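Local coordinates for De novo designed switch protein caging a hemagglutinin binder (sCageHA267_1S) (Synthetic construct, PDB 7CBC), which holds a hemagglutinin-binding domain caged against a designed six-helix bundle, probably as the switch component of a modular biosensor, at residues 290-295 against 308-313; 11-16 against 297-302. All blocks are in the same frame, centred on the assembly; numbering follows the deposited sequence.

Interaction 1: 290-295 against 308-313; sequences EQIKEL and DAVEYL
Ile-292 and Val-310 meet inside a small three-helix domain, where helix 289-298 packs against helix 303-315 in a near-antiparallel sense; the axes of the two short segments come within 10.1 Å, with N-to-C directions 144° apart. The tight part is wholly aliphatic. Ile-292 and Val-310 lie alongside one another, running opposite ways, which brings Ile-292 CG2 within 3.6 Å of Val-310 CG1. Branched residues suit this place because each offers methyls on two sides: with chi1 at -69°, CG2 of Ile-292 lies opposite its backbone N and touches the valine, while CG1 extends to CD1 against Leu-313. Ala-282 of helix 274-284 also touches Ile-292, bringing the third helix of the domain to the same side chain.

The solvent side is formed by Lys-293, partly exposed yet close to Val-310 along its methylenes, which cross the valine at about a right angle. Its CG rests on Val-310 CG1 at 3.7 Å, and a bend at chi3 (97°) keeps CE against Val-310 CG2, while the amine continues beyond. A serine in its place would probably leave Val-310 CG2 more open to water. Farther along, Ile-292 CD1 meets Leu-313 CD1, on a partly exposed leucine, tip to tip at 3.9 Å.

Interaction 2: 11-16 against 297-302; sequences ASTKLQ and KNAGCS
Thr-13 and Lys-14, neighbours on helix 3-46, receive the C-terminal end of helix 289-298, which stops here in a Schellman motif: Cys-301 N bonds back to Leu-296 O, and Gly-300, whose positive phi suits the C-prime position, bonds through N to Lys-297 O. Ala-299 and Lys-14 bring their CA atoms within 4.6 Å, an approach that a small residue allows. Ala-299 CB lies 3.7 Å from Thr-13 OG1. With chi1 at 59°, this OG1 sits between its own N and carbonyl carbon and hydrogen-bonds to Leu-9 O; satisfied within its helix, it can face a methyl.

Lys-14 works through its methylenes. Bends at chi2 (-138°) and chi3 carry the chain past a carbonyl, with Lys-14 CD only 3.2 Å from Asn-298 O. The asparagine's chi1 of -66° leads its amide away from Lys-14, and Lys-297 NZ bonds to Asn-298 OD1 (3.0 Å) from above the carbonyl plane. Arg-17 donates to Ala-299 O, a second tie to helix 3-46, and a disulfide joins Cys-301 to Cys-275. Around the contact, Ser-12 and Gln-16 pack on helix 195-239, Ser-12 and Leu-15 on helix 99-142, and Lys-14 and Leu-15 on Ile-85 of helix 50-93.

In the fold
Helix 289-298 takes part in both contacts. Interaction 1 lies within the small C-terminal domain and helps form its core, whereas interaction 2 is the seam between that domain and helix 3-46 of the long bundle, joining segments 281 residues apart; this docking is consistent with the binder being caged. Each is partly buried, with two of its four touching residues buried and a lysine lying along its partly exposed side. Their chemistry differs with place: branched aliphatic chains interlock in interaction 1, while in interaction 2 a helix end brings a methyl against a threonine and one carbonyl against lysine methylenes, with Arg-17 bonding to the next carbonyl. The centres are 12 Å apart, and the contacts meet where Leu-295 CD1 packs 3.9 Å from Thr-13 OG1.

Interaction 1: 290-295 against 308-313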
ATOM      1  N   GLU A 290      12.758  -2.078 -28.248  1.00 41.82           N
ATOM      2  CA  GLU A 290      11.942  -3.288 -28.280  1.00 42.65           C
ATOM      3  C   GLU A 290      12.074  -4.062 -26.977  1.00 40.82           C
ATOM      4  O   GLU A 290      11.087  -4.591 -26.454  1.00 41.33           O
ATOM      5  CB  GLU A 290      12.345  -4.168 -29.471  1.00 40.57           C
ATOM      6  CG  GLU A 290      12.648  -3.390 -30.742  1.00 43.28           C
ATOM      7  CD  GLU A 290      14.121  -2.988 -30.874  1.00 49.17           C
ATOM      8  OE1 GLU A 290      14.940  -3.823 -31.338  1.00 53.94           O
ATOM      9  OE2 GLU A 290      14.463  -1.835 -30.523  1.00 46.16           O
ATOM     10  N   GLN A 291      13.284  -4.118 -26.423  1.00 37.05           N
ATOM     11  CA  GLN A 291      13.481  -4.847 -25.177  1.00 39.60           C
ATOM     12  C   GLN A 291      12.848  -4.118 -24.001  1.00 33.92           C
ATOM     13  O   GLN A 291      12.346  -4.757 -23.070  1.00 35.26           O
ATOM     14  CB  GLN A 291      14.968  -5.069 -24.938  1.00 38.41           C
ATOM     15  CG  GLN A 291      15.565  -6.049 -25.894  1.00 41.25           C
ATOM     16  CD  GLN A 291      17.073  -6.027 -25.853  1.00 44.14           C
ATOM     17  OE1 GLN A 291      17.688  -5.010 -25.511  1.00 41.51           O
ATOM     18  NE2 GLN A 291      17.679  -7.161 -26.160  1.00 44.21           N
ATOM     19  N   ILE A 292      12.872  -2.785 -24.018  1.00 31.64           N
ATOM     20  CA  ILE A 292      12.220  -2.025 -22.959  1.00 36.51           C
ATOM     21  C   ILE A 292      10.707  -2.164 -23.055  1.00 38.91           C
ATOM     22  O   ILE A 292      10.022  -2.350 -22.040  1.00 38.28           O
ATOM     23  CB  ILE A 292      12.667  -0.556 -23.011  1.00 34.09           C
ATOM     24  CG1 ILE A 292      14.130  -0.464 -22.596  1.00 28.35           C
ATOM     25  CG2 ILE A 292      11.817   0.288 -22.083  1.00 35.47           C
ATOM     26  CD1 ILE A 292      14.737   0.882 -22.785  1.00 33.79           C
ATOM     27  N   LYS A 293      10.157  -2.092 -24.270  1.00 39.11           N
ATOM     28  CA  LYS A 293       8.708  -2.225 -24.395  1.00 41.07           C
ATOM     29  C   LYS A 293       8.242  -3.634 -24.036  1.00 38.86           C
ATOM     30  O   LYS A 293       7.147  -3.797 -23.484  1.00 34.56           O
ATOM     31  CB  LYS A 293       8.256  -1.834 -25.803  1.00 42.12           C
ATOM     32  CG  LYS A 293       8.534  -0.366 -26.138  1.00 46.26           C
ATOM     33  CD  LYS A 293       7.651   0.155 -27.271  1.00 51.28           C
ATOM     34  CE  LYS A 293       6.427   0.905 -26.736  1.00 50.77           C
ATOM     35  NZ  LYS A 293       5.263   0.021 -26.452  1.00 53.80           N
ATOM     36  N   GLU A 294       9.056  -4.658 -24.317  1.00 35.53           N
ATOM     37  CA  GLU A 294       8.705  -6.006 -23.882  1.00 37.62           C
ATOM     38  C   GLU A 294       8.777  -6.119 -22.365  1.00 36.39           C
ATOM     39  O   GLU A 294       7.975  -6.830 -21.744  1.00 34.13           O
ATOM     40  CB  GLU A 294       9.626  -7.035 -24.542  1.00 41.39           C
ATOM     41  CG  GLU A 294       9.146  -8.485 -24.395  1.00 48.19           C
ATOM     42  CD  GLU A 294      10.280  -9.500 -24.440  1.00 50.55           C
ATOM     43  OE1 GLU A 294      11.294  -9.243 -25.131  1.00 53.38           O
ATOM     44  OE2 GLU A 294      10.156 -10.562 -23.782  1.00 49.55           O
ATOM     45  N   LEU A 295       9.737  -5.424 -21.751  1.00 33.17           N
ATOM     46  CA  LEU A 295       9.870  -5.482 -20.306  1.00 33.64           C
ATOM     47  C   LEU A 295       8.697  -4.784 -19.626  1.00 32.54           C
ATOM     48  O   LEU A 295       8.163  -5.285 -18.632  1.00 30.87           O
ATOM     49  CB  LEU A 295      11.194  -4.852 -19.892  1.00 34.46           C
ATOM     50  CG  LEU A 295      11.518  -4.672 -18.413  1.00 35.04           C
ATOM     51  CD1 LEU A 295      12.051  -5.971 -17.787  1.00 36.88           C
ATOM     52  CD2 LEU A 295      12.540  -3.568 -18.271  1.00 33.89           C
ATOM     53  N   ASP A 308       4.620   5.645 -23.660  1.00 49.65           N
ATOM     54  CA  ASP A 308       4.965   6.905 -23.008  1.00 47.98           C
ATOM     55  C   ASP A 308       6.332   6.841 -22.341  1.00 41.75           C
ATOM     56  O   ASP A 308       7.056   7.838 -22.308  1.00 40.94           O
ATOM     57  CB  ASP A 308       3.920   7.280 -21.962  1.00 47.04           C
ATOM     58  CG  ASP A 308       4.385   8.428 -21.085  1.00 48.26           C
ATOM     59  OD1 ASP A 308       4.304   9.586 -21.540  1.00 51.76           O
ATOM     60  OD2 ASP A 308       4.886   8.169 -19.968  1.00 50.88           O
ATOM     61  N   ALA A 309       6.683   5.688 -21.766  1.00 44.07           N
ATOM     62  CA  ALA A 309       7.948   5.584 -21.043  1.00 43.08           C
ATOM     63  C   ALA A 309       9.141   5.590 -21.999  1.00 39.48           C
ATOM     64  O   ALA A 309      10.172   6.204 -21.700  1.00 37.61           O
ATOM     65  CB  ALA A 309       7.955   4.327 -20.171  1.00 36.04           C
ATOM     66  N   VAL A 310       9.017   4.930 -23.155  1.00 41.86           N
ATOM     67  CA  VAL A 310      10.118   4.933 -24.119  1.00 45.09           C
ATOM     68  C   VAL A 310      10.203   6.279 -24.834  1.00 46.49           C
ATOM     69  O   VAL A 310      11.295   6.837 -24.996  1.00 45.63           O
ATOM     70  CB  VAL A 310       9.985   3.759 -25.110  1.00 44.10           C
ATOM     71  CG1 VAL A 310      10.181   2.450 -24.385  1.00 43.55           C
ATOM     72  CG2 VAL A 310       8.637   3.769 -25.805  1.00 48.63           C
ATOM     73  N   GLU A 311       9.057   6.829 -25.258  1.00 47.06           N
ATOM     74  CA  GLU A 311       9.035   8.198 -25.765  1.00 46.55           C
ATOM     75  C   GLU A 311       9.610   9.171 -24.742  1.00 49.60           C
ATOM     76  O   GLU A 311      10.266  10.149 -25.119  1.00 49.57           O
ATOM     77  CB  GLU A 311       7.606   8.603 -26.150  1.00 46.72           C
ATOM     78  CG  GLU A 311       7.160   8.075 -27.515  1.00 48.91           C
ATOM     79  CD  GLU A 311       5.732   8.468 -27.880  1.00 58.05           C
ATOM     80  OE1 GLU A 311       5.173   7.888 -28.842  1.00 56.81           O
ATOM     81  OE2 GLU A 311       5.160   9.358 -27.208  1.00 58.19           O
ATOM     82  N   TYR A 312       9.392   8.907 -23.446  1.00 50.03           N
ATOM     83  CA  TYR A 312       9.941   9.762 -22.395  1.00 47.26           C
ATOM     84  C   TYR A 312      11.463   9.679 -22.339  1.00 44.69           C
ATOM     85  O   TYR A 312      12.131  10.694 -22.111  1.00 46.92           O
ATOM     86  CB  TYR A 312       9.333   9.395 -21.039  1.00 44.62           C
ATOM     87  CG  TYR A 312      10.033  10.026 -19.857  1.00 45.54           C
ATOM     88  CD1 TYR A 312       9.764  11.329 -19.488  1.00 48.66           C
ATOM     89  CD2 TYR A 312      10.967   9.315 -19.111  1.00 47.84           C
ATOM     90  CE1 TYR A 312      10.401  11.915 -18.401  1.00 51.31           C
ATOM     91  CE2 TYR A 312      11.610   9.893 -18.025  1.00 47.30           C
ATOM     92  CZ  TYR A 312      11.322  11.195 -17.676  1.00 49.89           C
ATOM     93  OH  TYR A 312      11.952  11.782 -16.601  1.00 51.69           O
ATOM     94  N   LEU A 313      12.033   8.485 -22.526  1.00 48.58           N
ATOM     95  CA  LEU A 313      13.494   8.367 -22.541  1.00 47.00           C
ATOM     96  C   LEU A 313      14.098   9.150 -23.700  1.00 45.13           C
ATOM     97  O   LEU A 313      15.133   9.811 -23.543  1.00 41.83           O
ATOM     98  CB  LEU A 313      13.922   6.898 -22.616  1.00 46.23           C
ATOM     99  CG  LEU A 313      13.684   5.984 -21.404  1.00 45.28           C
ATOM    100  CD1 LEU A 313      14.127   4.553 -21.723  1.00 41.19           C
ATOM    101  CD2 LEU A 313      14.398   6.502 -20.164  1.00 40.61           C
TER

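Interaction 2: 11-16 against 297-302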
ATOM      1  N   ALA A  11      11.759 -10.484 -13.001  1.00 31.28           N
ATOM      2  CA  ALA A  11      11.095 -10.807 -11.742  1.00 32.71           C
ATOM      3  C   ALA A  11      10.780  -9.544 -10.947  1.00 33.35           C
ATOM      4  O   ALA A  11       9.654  -9.360 -10.465  1.00 29.74           O
ATOM      5  CB  ALA A  11      11.964 -11.759 -10.920  1.00 31.08           C
ATOM      6  N   SER A  12      11.763  -8.650 -10.813  1.00 30.04           N
ATOM      7  CA  SER A  12      11.598  -7.488  -9.946  1.00 30.34           C
ATOM      8  C   SER A  12      10.502  -6.555 -10.447  1.00 30.79           C
ATOM      9  O   SER A  12       9.671  -6.085  -9.658  1.00 29.38           O
ATOM     10  CB  SER A  12      12.925  -6.744  -9.823  1.00 23.65           C
ATOM     11  OG  SER A  12      13.751  -7.401  -8.884  1.00 21.76           O
ATOM     12  N   THR A  13      10.482  -6.265 -11.746  1.00 28.90           N
ATOM     13  CA  THR A  13       9.450  -5.372 -12.265  1.00 28.07           C
ATOM     14  C   THR A  13       8.070  -6.017 -12.163  1.00 31.85           C
ATOM     15  O   THR A  13       7.095  -5.356 -11.774  1.00 29.39           O
ATOM     16  CB  THR A  13       9.766  -4.963 -13.710  1.00 29.97           C
ATOM     17  OG1 THR A  13       9.864  -6.123 -14.545  1.00 29.37           O
ATOM     18  CG2 THR A  13      11.099  -4.198 -13.785  1.00 28.02           C
ATOM     19  N   LYS A  14       7.968  -7.311 -12.465  1.00 26.03           N
ATOM     20  CA  LYS A  14       6.687  -7.996 -12.307  1.00 32.85           C
ATOM     21  C   LYS A  14       6.218  -7.980 -10.856  1.00 29.10           C
ATOM     22  O   LYS A  14       5.021  -7.821 -10.582  1.00 28.53           O
ATOM     23  CB  LYS A  14       6.795  -9.430 -12.820  1.00 32.54           C
ATOM     24  CG  LYS A  14       6.758  -9.512 -14.335  1.00 36.07           C
ATOM     25  CD  LYS A  14       5.894 -10.655 -14.821  1.00 41.28           C
ATOM     26  CE  LYS A  14       6.716 -11.906 -15.049  1.00 43.17           C
ATOM     27  NZ  LYS A  14       6.041 -12.817 -16.033  1.00 52.81           N
ATOM     28  N   LEU A  15       7.143  -8.167  -9.914  1.00 28.95           N
ATOM     29  CA  LEU A  15       6.780  -8.081  -8.509  1.00 27.53           C
ATOM     30  C   LEU A  15       6.372  -6.669  -8.126  1.00 31.65           C
ATOM     31  O   LEU A  15       5.484  -6.485  -7.275  1.00 27.55           O
ATOM     32  CB  LEU A  15       7.939  -8.558  -7.645  1.00 25.50           C
ATOM     33  CG  LEU A  15       8.163 -10.074  -7.663  1.00 27.80           C
ATOM     34  CD1 LEU A  15       9.194 -10.408  -6.626  1.00 25.43           C
ATOM     35  CD2 LEU A  15       6.876 -10.850  -7.401  1.00 27.93           C
ATOM     36  N   GLN A  16       6.994  -5.656  -8.741  1.00 25.05           N
ATOM     37  CA  GLN A  16       6.581  -4.291  -8.443  1.00 28.34           C
ATOM     38  C   GLN A  16       5.176  -4.018  -8.967  1.00 28.48           C
ATOM     39  O   GLN A  16       4.357  -3.417  -8.263  1.00 25.09           O
ATOM     40  CB  GLN A  16       7.579  -3.286  -9.006  1.00 27.69           C
ATOM     41  CG  GLN A  16       7.137  -1.853  -8.773  1.00 29.93           C
ATOM     42  CD  GLN A  16       8.261  -0.844  -8.890  1.00 26.90           C
ATOM     43  OE1 GLN A  16       8.504  -0.292  -9.964  1.00 28.25           O
ATOM     44  NE2 GLN A  16       8.941  -0.579  -7.775  1.00 27.18           N
ATOM     45  N   LYS A 297       5.639  -4.201 -20.948  1.00 34.36           N
ATOM     46  CA  LYS A 297       4.400  -4.929 -21.210  1.00 36.91           C
ATOM     47  C   LYS A 297       4.258  -6.106 -20.254  1.00 36.91           C
ATOM     48  O   LYS A 297       3.197  -6.318 -19.659  1.00 34.27           O
ATOM     49  CB  LYS A 297       4.368  -5.399 -22.670  1.00 38.31           C
ATOM     50  CG  LYS A 297       3.314  -6.466 -22.980  1.00 37.58           C
ATOM     51  CD  LYS A 297       3.385  -6.955 -24.435  1.00 44.30           C
ATOM     52  CE  LYS A 297       4.721  -7.645 -24.769  1.00 41.29           C
ATOM     53  NZ  LYS A 297       4.871  -9.030 -24.204  1.00 39.88           N
ATOM     54  N   ASN A 298       5.339  -6.868 -20.073  1.00 35.85           N
ATOM     55  CA  ASN A 298       5.319  -8.004 -19.158  1.00 38.00           C
ATOM     56  C   ASN A 298       5.260  -7.570 -17.704  1.00 34.21           C
ATOM     57  O   ASN A 298       4.889  -8.378 -16.844  1.00 35.90           O
ATOM     58  CB  ASN A 298       6.552  -8.885 -19.375  1.00 36.04           C
ATOM     59  CG  ASN A 298       6.560  -9.543 -20.736  1.00 38.90           C
ATOM     60  OD1 ASN A 298       5.506  -9.771 -21.335  1.00 42.54           O
ATOM     61  ND2 ASN A 298       7.749  -9.857 -21.232  1.00 46.07           N
ATOM     62  N   ALA A 299       5.661  -6.333 -17.408  1.00 32.33           N
ATOM     63  CA  ALA A 299       5.503  -5.750 -16.083  1.00 34.65           C
ATOM     64  C   ALA A 299       4.153  -5.050 -15.917  1.00 33.25           C
ATOM     65  O   ALA A 299       4.026  -4.113 -15.110  1.00 35.85           O
ATOM     66  CB  ALA A 299       6.652  -4.785 -15.798  1.00 29.38           C
ATOM     67  N   GLY A 300       3.143  -5.474 -16.671  1.00 35.68           N
ATOM     68  CA  GLY A 300       1.799  -4.941 -16.523  1.00 36.23           C
ATOM     69  C   GLY A 300       1.602  -3.489 -16.897  1.00 37.46           C
ATOM     70  O   GLY A 300       0.571  -2.914 -16.536  1.00 38.42           O
ATOM     71  N   CYS A 301       2.552  -2.861 -17.585  1.00 36.89           N
ATOM     72  CA  CYS A 301       2.292  -1.533 -18.125  1.00 40.50           C
ATOM     73  C   CYS A 301       1.339  -1.661 -19.302  1.00 40.84           C
ATOM     74  O   CYS A 301       1.445  -2.592 -20.103  1.00 35.72           O
ATOM     75  CB  CYS A 301       3.593  -0.834 -18.568  1.00 39.37           C
ATOM     76  SG  CYS A 301       4.765  -0.442 -17.217  1.00 37.26           S
ATOM     77  N   SER A 302       0.388  -0.733 -19.391  1.00 40.39           N
ATOM     78  CA  SER A 302      -0.474  -0.650 -20.563  1.00 43.30           C
ATOM     79  C   SER A 302       0.362  -0.367 -21.806  1.00 48.56           C
ATOM     80  O   SER A 302       1.578  -0.151 -21.717  1.00 45.41           O
ATOM     81  CB  SER A 302      -1.521   0.454 -20.384  1.00 44.77           C
ATOM     82  OG  SER A 302      -0.896   1.729 -20.320  1.00 42.07           O
TER